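Local coordinates for GDSL-like Lipase/Acylhydrolase family protein (Neisseria meningitidis, PDB 4K7J) that probably removes O-acetyl groups from peptidoglycan, as an esterase of the SGNH (GDSL-like) hydrolase family, at residues Phe54-Ala65 with Gly208-Ala219. Numbering follows the deposited sequence.
Sequences FRILQIGDSHTA and GITVSAMGINGA. With ACT (acetate ion), chain C.
The backbone N-H groups of S62 and G218 converge on one acetate oxygen, OXT, at 3.1 Å from S62 N and 2.8 Å from G218 N, an arrangement consistent with the oxyanion hole of an SGNH hydrolase. N250 and H351 also hydrogen-bond the acetate, and S62, in the family's GDSL-type motif (here GDSH), is probably the nucleophilic serine, as in other SGNH hydrolases. Its OG, between backbone N and carbonyl carbon (chi1 84°), lies 2.9 Å from the acetate C. D61, at the N-cap of helix 62-65, accepts from H63 N through OD1, met from above the carboxylate plane.

Strands 54-60 and 208-215, parallel within the central alpha/beta sheet (axes 13° apart), place D61, S62 and G218 just beyond their C-terminal ends. Eight backbone hydrogen bonds join the segments; the shortest, M214 N to Q58 O, is 2.6 Å and nearly straight at 174°. From within strand 54-60, Q58 NE2 donates in its amide plane to T64 OG1 of helix 62-65, while T64 CG2 sits 3.7 Å from G215 N. A water bridges the hydroxyls of T210 and S212 to I56 O, and S212 OG is also hydrogen-bonded to W88 N. On the same face L57 CD1 meets M214 CG at 3.7 Å, the two side chains crossing at a slant.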
loop_
_atom_site.group_PDB
_atom_site.type_symbol
_atom_site.label_atom_id
_atom_site.label_comp_id
_atom_site.label_asym_id
_atom_site.label_seq_id
_atom_site.Cartn_x
_atom_site.Cartn_y
_atom_site.Cartn_z
ATOM N N PHE A 54 12.852 1.577 7.944
ATOM C CA PHE A 54 12.491 0.427 7.133
ATOM C C PHE A 54 11.081 0.651 6.601
ATOM O O PHE A 54 10.124 0.736 7.373
ATOM C CB PHE A 54 12.575 -0.870 7.937
ATOM C CG PHE A 54 12.372 -2.106 7.110
ATOM C CD1 PHE A 54 11.094 -2.585 6.851
ATOM C CD2 PHE A 54 13.464 -2.794 6.590
ATOM C CE1 PHE A 54 10.908 -3.730 6.082
ATOM C CE2 PHE A 54 13.290 -3.939 5.823
ATOM C CZ PHE A 54 12.005 -4.407 5.565
ATOM N N ARG A 55 10.965 0.728 5.277
ATOM C CA ARG A 55 9.728 1.172 4.637
ATOM C C ARG A 55 8.971 0.015 4.001
ATOM O O ARG A 55 9.442 -0.595 3.036
ATOM C CB ARG A 55 10.027 2.245 3.582
ATOM C CG ARG A 55 10.613 3.534 4.148
ATOM C CD ARG A 55 11.070 4.483 3.043
ATOM N NE ARG A 55 11.832 5.598 3.601
ATOM C CZ ARG A 55 13.155 5.610 3.722
ATOM N NH1 ARG A 55 13.871 4.575 3.309
ATOM N NH2 ARG A 55 13.763 6.662 4.244
ATOM N N ILE A 56 7.801 -0.276 4.561
ATOM C CA ILE A 56 6.907 -1.305 4.039
ATOM C C ILE A 56 5.810 -0.616 3.233
ATOM O O ILE A 56 5.149 0.295 3.737
ATOM C CB ILE A 56 6.256 -2.104 5.203
ATOM C CG1 ILE A 56 7.309 -2.908 5.961
ATOM C CG2 ILE A 56 5.160 -3.047 4.691
ATOM C CD1 ILE A 56 6.757 -3.575 7.236
ATOM N N LEU A 57 5.623 -1.041 1.983
ATOM C CA LEU A 57 4.637 -0.422 1.093
ATOM C C LEU A 57 3.612 -1.441 0.581
ATOM O O LEU A 57 3.950 -2.337 -0.190
ATOM C CB LEU A 57 5.344 0.227 -0.105
ATOM C CG LEU A 57 4.478 0.807 -1.224
ATOM C CD1 LEU A 57 3.571 1.898 -0.660
ATOM C CD2 LEU A 57 5.366 1.359 -2.368
ATOM N N GLN A 58 2.356 -1.294 0.988
ATOM C CA GLN A 58 1.330 -2.215 0.525
ATOM C C GLN A 58 0.461 -1.598 -0.568
ATOM O O GLN A 58 -0.209 -0.575 -0.361
ATOM C CB GLN A 58 0.452 -2.705 1.685
ATOM C CG GLN A 58 -0.616 -3.693 1.210
ATOM C CD GLN A 58 -1.167 -4.550 2.326
ATOM O OE1 GLN A 58 -0.426 -4.985 3.213
ATOM N NE2 GLN A 58 -2.475 -4.800 2.294
ATOM N N ILE A 59 0.474 -2.236 -1.730
ATOM C CA ILE A 59 -0.265 -1.759 -2.884
ATOM C C ILE A 59 -1.312 -2.803 -3.203
ATOM O O ILE A 59 -0.980 -3.977 -3.357
ATOM C CB ILE A 59 0.665 -1.563 -4.098
ATOM C CG1 ILE A 59 1.942 -0.831 -3.669
ATOM C CG2 ILE A 59 -0.071 -0.820 -5.250
ATOM C CD1 ILE A 59 3.042 -0.813 -4.732
ATOM N N GLY A 60 -2.576 -2.395 -3.270
ATOM C CA GLY A 60 -3.644 -3.362 -3.463
ATOM C C GLY A 60 -5.026 -2.808 -3.772
ATOM O O GLY A 60 -5.161 -1.757 -4.391
ATOM N N ASP A 61 -6.055 -3.524 -3.333
ATOM C CA ASP A 61 -7.436 -3.188 -3.668
ATOM C C ASP A 61 -8.174 -2.611 -2.451
ATOM O O ASP A 61 -7.564 -1.974 -1.606
ATOM C CB ASP A 61 -8.156 -4.426 -4.210
ATOM C CG ASP A 61 -8.032 -5.630 -3.281
ATOM O OD1 ASP A 61 -7.734 -5.439 -2.073
ATOM O OD2 ASP A 61 -8.226 -6.781 -3.754
ATOM N N SER A 62 -9.474 -2.865 -2.328
ATOM C CA SER A 62 -10.243 -2.210 -1.278
ATOM C C SER A 62 -9.847 -2.708 0.105
ATOM O O SER A 62 -9.974 -1.978 1.085
ATOM C CB SER A 62 -11.751 -2.371 -1.488
ATOM O OG SER A 62 -12.177 -3.603 -0.958
ATOM N N HIS A 63 -9.336 -3.931 0.183
ATOM C CA HIS A 63 -8.893 -4.455 1.475
ATOM C C HIS A 63 -7.787 -3.542 2.005
ATOM O O HIS A 63 -7.714 -3.263 3.205
ATOM C CB HIS A 63 -8.364 -5.900 1.362
ATOM C CG HIS A 63 -9.323 -6.868 0.737
ATOM N ND1 HIS A 63 -10.599 -7.081 1.219
ATOM C CD2 HIS A 63 -9.176 -7.705 -0.321
ATOM C CE1 HIS A 63 -11.198 -8.000 0.479
ATOM N NE2 HIS A 63 -10.355 -8.396 -0.460
ATOM N N THR A 64 -6.935 -3.079 1.093
ATOM C CA THR A 64 -5.840 -2.178 1.433
ATOM C C THR A 64 -6.352 -0.743 1.598
ATOM O O THR A 64 -5.952 -0.021 2.526
ATOM C CB THR A 64 -4.736 -2.224 0.349
ATOM O OG1 THR A 64 -4.167 -3.538 0.308
ATOM C CG2 THR A 64 -3.608 -1.192 0.638
ATOM N N ALA A 65 -7.243 -0.339 0.698
ATOM C CA ALA A 65 -7.729 1.039 0.649
ATOM C C ALA A 65 -8.520 1.487 1.889
ATOM O O ALA A 65 -8.644 2.687 2.147
ATOM C CB ALA A 65 -8.542 1.282 -0.647
ATOM N N GLY A 208 12.828 3.813 12.191
ATOM C CA GLY A 208 11.848 2.821 12.610
ATOM C C GLY A 208 11.123 2.234 11.411
ATOM O O GLY A 208 11.646 2.267 10.302
ATOM N N ILE A 209 9.915 1.714 11.627
ATOM C CA ILE A 209 9.129 1.123 10.542
ATOM C C ILE A 209 8.091 2.128 10.047
ATOM O O ILE A 209 7.517 2.858 10.852
ATOM C CB ILE A 209 8.327 -0.094 11.054
ATOM C CG1 ILE A 209 9.242 -1.098 11.753
ATOM C CG2 ILE A 209 7.523 -0.747 9.924
ATOM C CD1 ILE A 209 10.365 -1.615 10.880
ATOM N N THR A 210 7.827 2.163 8.740
ATOM C CA THR A 210 6.600 2.798 8.273
ATOM C C THR A 210 5.825 1.774 7.475
ATOM O O THR A 210 6.410 0.882 6.860
ATOM C CB THR A 210 6.836 4.049 7.392
ATOM O OG1 THR A 210 7.590 3.692 6.229
ATOM C CG2 THR A 210 7.581 5.143 8.177
ATOM N N VAL A 211 4.506 1.903 7.495
ATOM C CA VAL A 211 3.647 1.084 6.649
ATOM C C VAL A 211 2.739 2.003 5.837
ATOM O O VAL A 211 1.911 2.726 6.387
ATOM C CB VAL A 211 2.807 0.096 7.469
ATOM C CG1 VAL A 211 1.851 -0.656 6.548
ATOM C CG2 VAL A 211 3.716 -0.888 8.232
ATOM N N SER A 212 2.936 2.001 4.526
ATOM C CA SER A 212 2.191 2.876 3.630
ATOM C C SER A 212 1.156 2.057 2.870
ATOM O O SER A 212 1.459 0.960 2.405
ATOM C CB SER A 212 3.150 3.548 2.635
ATOM O OG SER A 212 4.053 4.436 3.286
ATOM N N ALA A 213 -0.061 2.585 2.743
ATOM C CA ALA A 213 -1.138 1.866 2.060
ATOM C C ALA A 213 -1.494 2.539 0.750
ATOM O O ALA A 213 -1.941 3.680 0.752
ATOM C CB ALA A 213 -2.376 1.793 2.966
ATOM N N MET A 214 -1.284 1.844 -0.365
ATOM C CA MET A 214 -1.661 2.356 -1.675
ATOM C C MET A 214 -2.739 1.468 -2.260
ATOM O O MET A 214 -2.461 0.642 -3.134
ATOM C CB MET A 214 -0.470 2.372 -2.645
ATOM C CG MET A 214 0.596 3.374 -2.327
ATOM S SD MET A 214 1.726 3.622 -3.709
ATOM C CE MET A 214 2.569 5.064 -3.073
ATOM N N GLY A 215 -3.960 1.638 -1.771
ATOM C CA GLY A 215 -5.090 0.863 -2.241
ATOM C C GLY A 215 -6.032 1.635 -3.139
ATOM O O GLY A 215 -6.160 2.855 -3.031
ATOM N N ILE A 216 -6.699 0.902 -4.030
ATOM C CA ILE A 216 -7.722 1.459 -4.899
ATOM C C ILE A 216 -8.907 0.504 -4.914
ATOM O O ILE A 216 -8.756 -0.644 -5.326
ATOM C CB ILE A 216 -7.227 1.574 -6.352
ATOM C CG1 ILE A 216 -6.091 2.596 -6.488
ATOM C CG2 ILE A 216 -8.394 1.963 -7.259
ATOM C CD1 ILE A 216 -6.591 4.047 -6.531
ATOM N N ASN A 217 -10.071 0.963 -4.462
ATOM C CA ASN A 217 -11.272 0.125 -4.440
ATOM C C ASN A 217 -11.517 -0.535 -5.792
ATOM O O ASN A 217 -11.553 0.146 -6.821
ATOM C CB ASN A 217 -12.498 0.944 -4.039
ATOM C CG ASN A 217 -12.512 1.308 -2.559
ATOM O OD1 ASN A 217 -11.765 0.754 -1.767
ATOM N ND2 ASN A 217 -13.388 2.224 -2.185
ATOM N N GLY A 218 -11.656 -1.861 -5.799
ATOM C CA GLY A 218 -11.946 -2.582 -7.034
ATOM C C GLY A 218 -10.762 -2.937 -7.933
ATOM O O GLY A 218 -10.931 -3.631 -8.937
ATOM N N ALA A 219 -9.561 -2.488 -7.576
ATOM C CA ALA A 219 -8.415 -2.599 -8.483
ATOM C C ALA A 219 -7.857 -4.014 -8.651
ATOM O O ALA A 219 -8.003 -4.873 -7.777
ATOM C CB ALA A 219 -7.299 -1.655 -8.054
HETATM C C ACT C . -12.538 -4.827 -3.585
HETATM O O ACT C . -13.719 -4.371 -3.598
HETATM O OXT ACT C . -11.635 -4.120 -4.105
HETATM C CH3 ACT C . -12.205 -6.144 -2.956
HETATM O O HOH W 1 6.321 2.852 4.037
HETATM O O HOH W 2 -8.084 -7.421 -6.436
HETATM O O HOH W 3 -11.877 0.401 1.114
#